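Endo-beta-mannanase (Opitutaceae bacterium TAV5, PDB 7BOB) probably cleaves beta-1,4-linked mannosides from chain ends as a homotrimeric glycoside hydrolase family 5 exo-mannosidase from a termite hindgut bacterium. Local coordinates at residues I108-W113 with D158-C163; P112-T117 with P124-R129. All blocks are in the same frame, centred on the assembly; numbering follows the deposited sequence.

Interaction 1. Residues I108-W113 with D158-C163; sequences IFWPPW and DALPDC
The isobutyl end of Leu160 meets the benzene part of the Trp110 indole. Leu160 CD1 lies at the ring edge, in plane, 3.8 Å from Trp110 CZ2; Leu160 CD2 comes to the same CZ2 obliquely, at 3.7 Å. CD1 also reaches toward Trp110 CH2, and CD2 lies 4.2 Å from Ile108 CD1, so the leucine touches both. The end methyl of Ile108, CD1, reaches the pyrrolidine ring of Pro161, 3.8 Å from its CD. With CG1 anti to the carbonyl carbon (chi1 -55°) and the chain then extended, Ile108 delivers that methyl there. On the polar side Trp110 NE1 donates to a water at 2.8 Å. This water is modelled only 2.4 Å from Asp162 OD1, so the bridge is plausible but its length is doubtful. A turn closed by Cys163 N to Leu160 O, 3.0 Å, presents the leucine, while Asp162 is tied to the other loop through Leu120 N and Asn119 ND2. Trp103 packs against both Ile108 and Leu160. In the (beta/alpha)8 barrel the contact joins the loop between strand 94-101 and helix 124-141 to the one after strand 151-154, with Trp63 of helix 63-66 against Trp110 and helix 162-165 beginning beside it.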
ATOM      1  N   ILE A 108      -0.736  16.085 -19.398  1.00 45.62           N
ATOM      2  CA  ILE A 108       0.479  16.735 -18.924  1.00 44.60           C
ATOM      3  C   ILE A 108       1.330  17.053 -20.140  1.00 49.29           C
ATOM      4  O   ILE A 108       1.627  16.163 -20.948  1.00 46.55           O
ATOM      5  CB  ILE A 108       1.260  15.876 -17.913  1.00 48.04           C
ATOM      6  CG1 ILE A 108       0.350  15.464 -16.737  1.00 50.26           C
ATOM      7  CG2 ILE A 108       2.446  16.655 -17.388  1.00 47.87           C
ATOM      8  CD1 ILE A 108       1.075  14.779 -15.577  1.00 46.66           C
ATOM      9  N   PHE A 109       1.725  18.319 -20.264  1.00 48.77           N
ATOM     10  CA  PHE A 109       2.286  18.867 -21.500  1.00 45.96           C
ATOM     11  C   PHE A 109       3.617  19.506 -21.140  1.00 48.38           C
ATOM     12  O   PHE A 109       3.658  20.660 -20.705  1.00 50.85           O
ATOM     13  CB  PHE A 109       1.325  19.878 -22.130  1.00 43.18           C
ATOM     14  CG  PHE A 109      -0.001  19.280 -22.495  1.00 44.02           C
ATOM     15  CD1 PHE A 109      -0.167  18.625 -23.706  1.00 44.46           C
ATOM     16  CD2 PHE A 109      -1.061  19.309 -21.603  1.00 46.79           C
ATOM     17  CE1 PHE A 109      -1.381  18.051 -24.037  1.00 45.52           C
ATOM     18  CE2 PHE A 109      -2.277  18.729 -21.924  1.00 46.15           C
ATOM     19  CZ  PHE A 109      -2.438  18.100 -23.148  1.00 46.26           C
ATOM     20  N   TRP A 110       4.688  18.761 -21.307  1.00 48.12           N
ATOM     21  CA  TRP A 110       6.025  19.222 -21.008  1.00 50.06           C
ATOM     22  C   TRP A 110       6.835  19.347 -22.296  1.00 53.09           C
ATOM     23  O   TRP A 110       6.476  18.776 -23.335  1.00 50.87           O
ATOM     24  CB  TRP A 110       6.737  18.255 -20.044  1.00 50.80           C
ATOM     25  CG  TRP A 110       6.225  18.219 -18.624  1.00 51.42           C
ATOM     26  CD1 TRP A 110       5.995  17.092 -17.875  1.00 52.05           C
ATOM     27  CD2 TRP A 110       5.904  19.339 -17.769  1.00 49.66           C
ATOM     28  NE1 TRP A 110       5.553  17.441 -16.618  1.00 52.53           N
ATOM     29  CE2 TRP A 110       5.483  18.812 -16.529  1.00 53.02           C
ATOM     30  CE3 TRP A 110       5.940  20.730 -17.929  1.00 51.05           C
ATOM     31  CZ2 TRP A 110       5.095  19.629 -15.454  1.00 49.02           C
ATOM     32  CZ3 TRP A 110       5.551  21.541 -16.859  1.00 51.82           C
ATOM     33  CH2 TRP A 110       5.134  20.982 -15.641  1.00 51.66           C
ATOM     34  N   PRO A 111       7.927  20.108 -22.276  1.00 53.00           N
ATOM     35  CA  PRO A 111       8.781  20.171 -23.465  1.00 53.69           C
ATOM     36  C   PRO A 111       9.353  18.809 -23.778  1.00 51.98           C
ATOM     37  O   PRO A 111       9.587  17.987 -22.869  1.00 52.42           O
ATOM     38  CB  PRO A 111       9.876  21.172 -23.062  1.00 52.13           C
ATOM     39  CG  PRO A 111       9.192  22.081 -22.055  1.00 55.90           C
ATOM     40  CD  PRO A 111       8.270  21.132 -21.268  1.00 50.32           C
ATOM     41  N   PRO A 112       9.561  18.497 -25.060  1.00 53.63           N
ATOM     42  CA  PRO A 112      10.049  17.150 -25.414  1.00 55.85           C
ATOM     43  C   PRO A 112      11.420  16.826 -24.843  1.00 54.87           C
ATOM     44  O   PRO A 112      11.720  15.647 -24.635  1.00 54.30           O
ATOM     45  CB  PRO A 112      10.062  17.165 -26.949  1.00 51.16           C
ATOM     46  CG  PRO A 112      10.005  18.613 -27.350  1.00 53.33           C
ATOM     47  CD  PRO A 112       9.269  19.321 -26.246  1.00 54.76           C
ATOM     48  N   TRP A 113      12.240  17.836 -24.541  1.00 56.64           N
ATOM     49  CA  TRP A 113      13.569  17.621 -23.985  1.00 55.75           C
ATOM     50  C   TRP A 113      13.568  17.338 -22.487  1.00 57.48           C
ATOM     51  O   TRP A 113      14.646  17.175 -21.900  1.00 57.96           O
ATOM     52  CB  TRP A 113      14.457  18.829 -24.272  1.00 52.17           C
ATOM     53  CG  TRP A 113      13.780  20.150 -24.089  1.00 55.41           C
ATOM     54  CD1 TRP A 113      13.151  20.900 -25.056  1.00 51.23           C
ATOM     55  CD2 TRP A 113      13.684  20.906 -22.873  1.00 55.28           C
ATOM     56  NE1 TRP A 113      12.691  22.070 -24.518  1.00 51.60           N
ATOM     57  CE2 TRP A 113      12.999  22.100 -23.178  1.00 53.61           C
ATOM     58  CE3 TRP A 113      14.126  20.697 -21.565  1.00 52.03           C
ATOM     59  CZ2 TRP A 113      12.722  23.071 -22.212  1.00 52.74           C
ATOM     60  CZ3 TRP A 113      13.861  21.672 -20.613  1.00 57.35           C
ATOM     61  CH2 TRP A 113      13.162  22.840 -20.941  1.00 52.46           C
ATOM     62  N   ASP A 158       0.600  21.249  -7.713  1.00 47.35           N
ATOM     63  CA  ASP A 158       0.512  20.282  -6.637  1.00 48.39           C
ATOM     64  C   ASP A 158      -0.188  18.991  -7.048  1.00 47.36           C
ATOM     65  O   ASP A 158      -0.219  18.051  -6.254  1.00 53.24           O
ATOM     66  CB  ASP A 158      -0.224  20.920  -5.470  1.00 47.33           C
ATOM     67  CG  ASP A 158      -1.634  21.311  -5.842  1.00 47.54           C
ATOM     68  OD1 ASP A 158      -1.814  22.154  -6.713  1.00 51.21           O
ATOM     69  OD2 ASP A 158      -2.581  20.754  -5.294  1.00 55.37           O
ATOM     70  N   ALA A 159      -0.797  18.946  -8.227  1.00 49.34           N
ATOM     71  CA  ALA A 159      -1.411  17.735  -8.748  1.00 48.24           C
ATOM     72  C   ALA A 159      -0.422  16.858  -9.501  1.00 52.51           C
ATOM     73  O   ALA A 159      -0.768  15.730  -9.863  1.00 52.04           O
ATOM     74  CB  ALA A 159      -2.568  18.098  -9.685  1.00 45.98           C
ATOM     75  N   LEU A 160       0.780  17.372  -9.757  1.00 49.42           N
ATOM     76  CA  LEU A 160       1.752  16.690 -10.588  1.00 49.88           C
ATOM     77  C   LEU A 160       2.312  15.463  -9.867  1.00 50.18           C
ATOM     78  O   LEU A 160       2.614  15.527  -8.668  1.00 46.06           O
ATOM     79  CB  LEU A 160       2.897  17.634 -10.935  1.00 44.84           C
ATOM     80  CG  LEU A 160       2.592  18.712 -11.974  1.00 45.57           C
ATOM     81  CD1 LEU A 160       3.686  19.768 -11.963  1.00 43.58           C
ATOM     82  CD2 LEU A 160       2.404  18.094 -13.361  1.00 46.42           C
ATOM     83  N   PRO A 161       2.492  14.348 -10.575  1.00 45.02           N
ATOM     84  CA  PRO A 161       3.189  13.204  -9.953  1.00 51.11           C
ATOM     85  C   PRO A 161       4.534  13.604  -9.385  1.00 50.58           C
ATOM     86  O   PRO A 161       5.004  12.984  -8.425  1.00 47.65           O
ATOM     87  CB  PRO A 161       3.364  12.193 -11.103  1.00 46.00           C
ATOM     88  CG  PRO A 161       2.706  12.776 -12.302  1.00 52.18           C
ATOM     89  CD  PRO A 161       2.369  14.228 -12.035  1.00 46.78           C
ATOM     90  N   ASP A 162       5.159  14.646  -9.951  1.00 46.04           N
ATOM     91  CA  ASP A 162       6.477  15.090  -9.499  1.00 46.51           C
ATOM     92  C   ASP A 162       6.488  15.475  -8.026  1.00 48.81           C
ATOM     93  O   ASP A 162       7.550  15.416  -7.390  1.00 48.80           O
ATOM     94  CB  ASP A 162       6.960  16.281 -10.343  1.00 46.36           C
ATOM     95  CG  ASP A 162       6.860  16.024 -11.833  1.00 49.47           C
ATOM     96  OD1 ASP A 162       5.725  15.814 -12.311  1.00 49.13           O
ATOM     97  OD2 ASP A 162       7.919  16.041 -12.523  1.00 54.03           O
ATOM     98  N   CYS A 163       5.337  15.901  -7.473  1.00 46.10           N
ATOM     99  CA  CYS A 163       5.230  16.248  -6.046  1.00 51.59           C
ATOM    100  C   CYS A 163       5.504  15.071  -5.107  1.00 51.58           C
ATOM    101  O   CYS A 163       5.940  15.282  -3.967  1.00 52.56           O
ATOM    102  CB  CYS A 163       3.838  16.778  -5.731  1.00 45.76           C
ATOM    103  SG  CYS A 163       3.469  18.257  -6.661  1.00 50.93           S
TER
HETATM  104  O   HOH W   1       4.887  15.653 -14.589  1.00 50.76           O

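Interaction 2. Residues P112-T117 with P124-R129; sequences PWKSDT and PVMIER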
ATOM      1  N   PRO A 112       9.561  18.497 -25.060  1.00 53.63           N
ATOM      2  CA  PRO A 112      10.049  17.150 -25.414  1.00 55.85           C
ATOM      3  C   PRO A 112      11.420  16.826 -24.843  1.00 54.87           C
ATOM      4  O   PRO A 112      11.720  15.647 -24.635  1.00 54.30           O
ATOM      5  CB  PRO A 112      10.062  17.165 -26.949  1.00 51.16           C
ATOM      6  CG  PRO A 112      10.005  18.613 -27.350  1.00 53.33           C
ATOM      7  CD  PRO A 112       9.269  19.321 -26.246  1.00 54.76           C
ATOM      8  N   TRP A 113      12.240  17.836 -24.541  1.00 56.64           N
ATOM      9  CA  TRP A 113      13.569  17.621 -23.985  1.00 55.75           C
ATOM     10  C   TRP A 113      13.568  17.338 -22.487  1.00 57.48           C
ATOM     11  O   TRP A 113      14.646  17.175 -21.900  1.00 57.96           O
ATOM     12  CB  TRP A 113      14.457  18.829 -24.272  1.00 52.17           C
ATOM     13  CG  TRP A 113      13.780  20.150 -24.089  1.00 55.41           C
ATOM     14  CD1 TRP A 113      13.151  20.900 -25.056  1.00 51.23           C
ATOM     15  CD2 TRP A 113      13.684  20.906 -22.873  1.00 55.28           C
ATOM     16  NE1 TRP A 113      12.691  22.070 -24.518  1.00 51.60           N
ATOM     17  CE2 TRP A 113      12.999  22.100 -23.178  1.00 53.61           C
ATOM     18  CE3 TRP A 113      14.126  20.697 -21.565  1.00 52.03           C
ATOM     19  CZ2 TRP A 113      12.722  23.071 -22.212  1.00 52.74           C
ATOM     20  CZ3 TRP A 113      13.861  21.672 -20.613  1.00 57.35           C
ATOM     21  CH2 TRP A 113      13.162  22.840 -20.941  1.00 52.46           C
ATOM     22  N   LYS A 114      12.407  17.288 -21.847  1.00 57.05           N
ATOM     23  CA  LYS A 114      12.316  16.813 -20.476  1.00 54.61           C
ATOM     24  C   LYS A 114      11.860  15.358 -20.523  1.00 61.32           C
ATOM     25  O   LYS A 114      10.787  15.057 -21.065  1.00 60.29           O
ATOM     26  CB  LYS A 114      11.354  17.662 -19.643  1.00 56.90           C
ATOM     27  CG  LYS A 114      10.957  17.043 -18.292  1.00 53.34           C
ATOM     28  CD  LYS A 114       9.663  17.673 -17.745  1.00 53.60           C
ATOM     29  CE  LYS A 114       9.158  16.981 -16.463  1.00 52.84           C
ATOM     30  NZ  LYS A 114       9.048  15.518 -16.659  1.00 54.64           N
ATOM     31  N   SER A 115      12.693  14.461 -20.001  1.00 55.13           N
ATOM     32  CA  SER A 115      12.321  13.063 -19.906  1.00 57.31           C
ATOM     33  C   SER A 115      11.519  12.822 -18.634  1.00 58.66           C
ATOM     34  O   SER A 115      11.541  13.623 -17.688  1.00 58.61           O
ATOM     35  CB  SER A 115      13.560  12.174 -19.904  1.00 56.62           C
ATOM     36  OG  SER A 115      14.148  12.193 -18.617  1.00 60.25           O
ATOM     37  N   ASP A 116      10.808  11.693 -18.609  1.00 57.84           N
ATOM     38  CA  ASP A 116      10.057  11.358 -17.406  1.00 59.39           C
ATOM     39  C   ASP A 116      10.975  11.085 -16.227  1.00 58.27           C
ATOM     40  O   ASP A 116      10.525  11.174 -15.083  1.00 59.25           O
ATOM     41  CB  ASP A 116       9.141  10.164 -17.662  1.00 57.48           C
ATOM     42  CG  ASP A 116       8.295  10.343 -18.907  1.00 68.79           C
ATOM     43  OD1 ASP A 116       7.846  11.493 -19.177  1.00 67.28           O
ATOM     44  OD2 ASP A 116       8.102   9.340 -19.631  1.00 70.91           O
ATOM     45  N   THR A 117      12.256  10.789 -16.471  1.00 57.32           N
ATOM     46  CA  THR A 117      13.202  10.647 -15.367  1.00 56.55           C
ATOM     47  C   THR A 117      13.572  11.982 -14.731  1.00 56.40           C
ATOM     48  O   THR A 117      14.183  11.990 -13.660  1.00 54.79           O
ATOM     49  CB  THR A 117      14.489   9.944 -15.830  1.00 59.01           C
ATOM     50  OG1 THR A 117      15.319  10.876 -16.536  1.00 55.48           O
ATOM     51  CG2 THR A 117      14.181   8.752 -16.734  1.00 59.68           C
ATOM     52  N   PRO A 124      18.435  19.042 -11.631  1.00 58.76           N
ATOM     53  CA  PRO A 124      19.226  20.282 -11.792  1.00 53.86           C
ATOM     54  C   PRO A 124      18.970  20.995 -13.110  1.00 54.97           C
ATOM     55  O   PRO A 124      18.797  22.226 -13.132  1.00 52.61           O
ATOM     56  CB  PRO A 124      20.671  19.779 -11.664  1.00 54.86           C
ATOM     57  CG  PRO A 124      20.544  18.562 -10.746  1.00 56.52           C
ATOM     58  CD  PRO A 124      19.269  17.897 -11.200  1.00 53.82           C
ATOM     59  N   VAL A 125      18.933  20.250 -14.217  1.00 59.11           N
ATOM     60  CA  VAL A 125      18.729  20.856 -15.532  1.00 55.62           C
ATOM     61  C   VAL A 125      17.355  21.515 -15.606  1.00 57.44           C
ATOM     62  O   VAL A 125      17.209  22.642 -16.106  1.00 55.72           O
ATOM     63  CB  VAL A 125      18.915  19.795 -16.633  1.00 55.23           C
ATOM     64  CG1 VAL A 125      18.484  20.338 -17.988  1.00 56.35           C
ATOM     65  CG2 VAL A 125      20.369  19.315 -16.677  1.00 53.94           C
ATOM     66  N   MET A 126      16.323  20.830 -15.093  1.00 56.62           N
ATOM     67  CA  MET A 126      14.971  21.387 -15.135  1.00 52.29           C
ATOM     68  C   MET A 126      14.872  22.659 -14.313  1.00 50.97           C
ATOM     69  O   MET A 126      14.163  23.594 -14.694  1.00 49.63           O
ATOM     70  CB  MET A 126      13.961  20.361 -14.634  1.00 52.68           C
ATOM     71  CG  MET A 126      13.743  19.200 -15.583  1.00 54.82           C
ATOM     72  SD  MET A 126      13.497  19.736 -17.277  1.00 60.22           S
ATOM     73  CE  MET A 126      12.001  20.686 -17.109  1.00 56.44           C
ATOM     74  N   ILE A 127      15.548  22.704 -13.167  1.00 51.39           N
ATOM     75  CA  ILE A 127      15.538  23.927 -12.377  1.00 51.16           C
ATOM     76  C   ILE A 127      16.100  25.083 -13.199  1.00 55.11           C
ATOM     77  O   ILE A 127      15.458  26.133 -13.346  1.00 55.89           O
ATOM     78  CB  ILE A 127      16.299  23.720 -11.057  1.00 51.25           C
ATOM     79  CG1 ILE A 127      15.490  22.799 -10.135  1.00 53.15           C
ATOM     80  CG2 ILE A 127      16.506  25.033 -10.346  1.00 55.69           C
ATOM     81  CD1 ILE A 127      16.177  22.459  -8.812  1.00 47.36           C
ATOM     82  N   GLU A 128      17.274  24.884 -13.807  1.00 56.26           N
ATOM     83  CA  GLU A 128      17.870  25.944 -14.618  1.00 57.03           C
ATOM     84  C   GLU A 128      16.992  26.288 -15.815  1.00 52.96           C
ATOM     85  O   GLU A 128      16.650  27.456 -16.020  1.00 56.85           O
ATOM     86  CB  GLU A 128      19.282  25.541 -15.059  1.00 59.84           C
ATOM     87  CG  GLU A 128      20.290  25.477 -13.896  1.00 58.16           C
ATOM     88  CD  GLU A 128      19.972  26.485 -12.774  1.00 67.00           C
ATOM     89  OE1 GLU A 128      19.904  27.709 -13.040  1.00 69.26           O
ATOM     90  OE2 GLU A 128      19.790  26.054 -11.615  1.00 71.85           O
ATOM     91  N   ARG A 129      16.605  25.285 -16.613  1.00 51.55           N
ATOM     92  CA  ARG A 129      15.734  25.551 -17.759  1.00 50.44           C
ATOM     93  C   ARG A 129      14.419  26.197 -17.327  1.00 54.42           C
ATOM     94  O   ARG A 129      13.882  27.056 -18.036  1.00 52.60           O
ATOM     95  CB  ARG A 129      15.461  24.264 -18.534  1.00 50.81           C
ATOM     96  CG  ARG A 129      16.661  23.720 -19.288  1.00 56.13           C
ATOM     97  CD  ARG A 129      16.842  24.402 -20.643  1.00 61.64           C
ATOM     98  NE  ARG A 129      17.683  25.601 -20.560  1.00 61.71           N
ATOM     99  CZ  ARG A 129      17.309  26.798 -20.997  1.00 66.66           C
ATOM    100  NH1 ARG A 129      16.117  26.935 -21.556  1.00 69.25           N
ATOM    101  NH2 ARG A 129      18.114  27.854 -20.889  1.00 67.72           N
TER
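Lys114 and Met126 bring the backbones nearest, with 7.5 Å between their CA atoms, as the irregular segment 112-117 passes the first turns of helix 124-141. This is a beta-alpha loop of the (beta/alpha)8 barrel folding back on the helix it leads into, and a Met-aromatic contact marks the seam. Met126 SD lies 5.1 Å from the centroid of the six-membered ring of Trp113, 68° off the ring normal, hence obliquely placed. Folded back at its second and third torsions (chi3 -63°), Met126 crosses Lys114 at about a right angle and lays its sulfur and methyl against the lysine chain. Arg129 meets the same indole with its methylenes: CB is 3.6 Å from Trp113 CH2. The guanidinium plane is turned 64° from the ring; Arg129 NH1 forms a salt bridge with Glu67 OE2, and the backbone O of Glu67 accepts from Trp113 NE1. Replacing Trp113 with an alanine would probably open a gap beside Met126 and the Arg129 methylenes and leave the backbone carbonyl of Glu67 without this donor. Lys114 NZ bonds to Gln118 O and weakly to Ser115 O, while lower on the same side chain Lys114 CD lies 3.9 Å from Met126 CE.

Overall arrangement
Both interactions start from the same long barrel loop, with centres about 10 Å apart; their segments overlap at Pro112 and Trp113, though Trp113 makes its contact only in interaction 2. Interaction 1 lies nearer the middle of the chain, about 21 Å between centres, and ties that loop to the next beta-alpha loop; interaction 2, at about 29 Å, holds it to its own following helix. Each is partly buried, and neither has a direct hydrogen bond between its segments. An indole serves both: in interaction 1 it meets a branched leucine and a water, in interaction 2 a thioether and arginine methylenes. They meet where Lys114 CE packs 4.2 Å from Asp162 OD2.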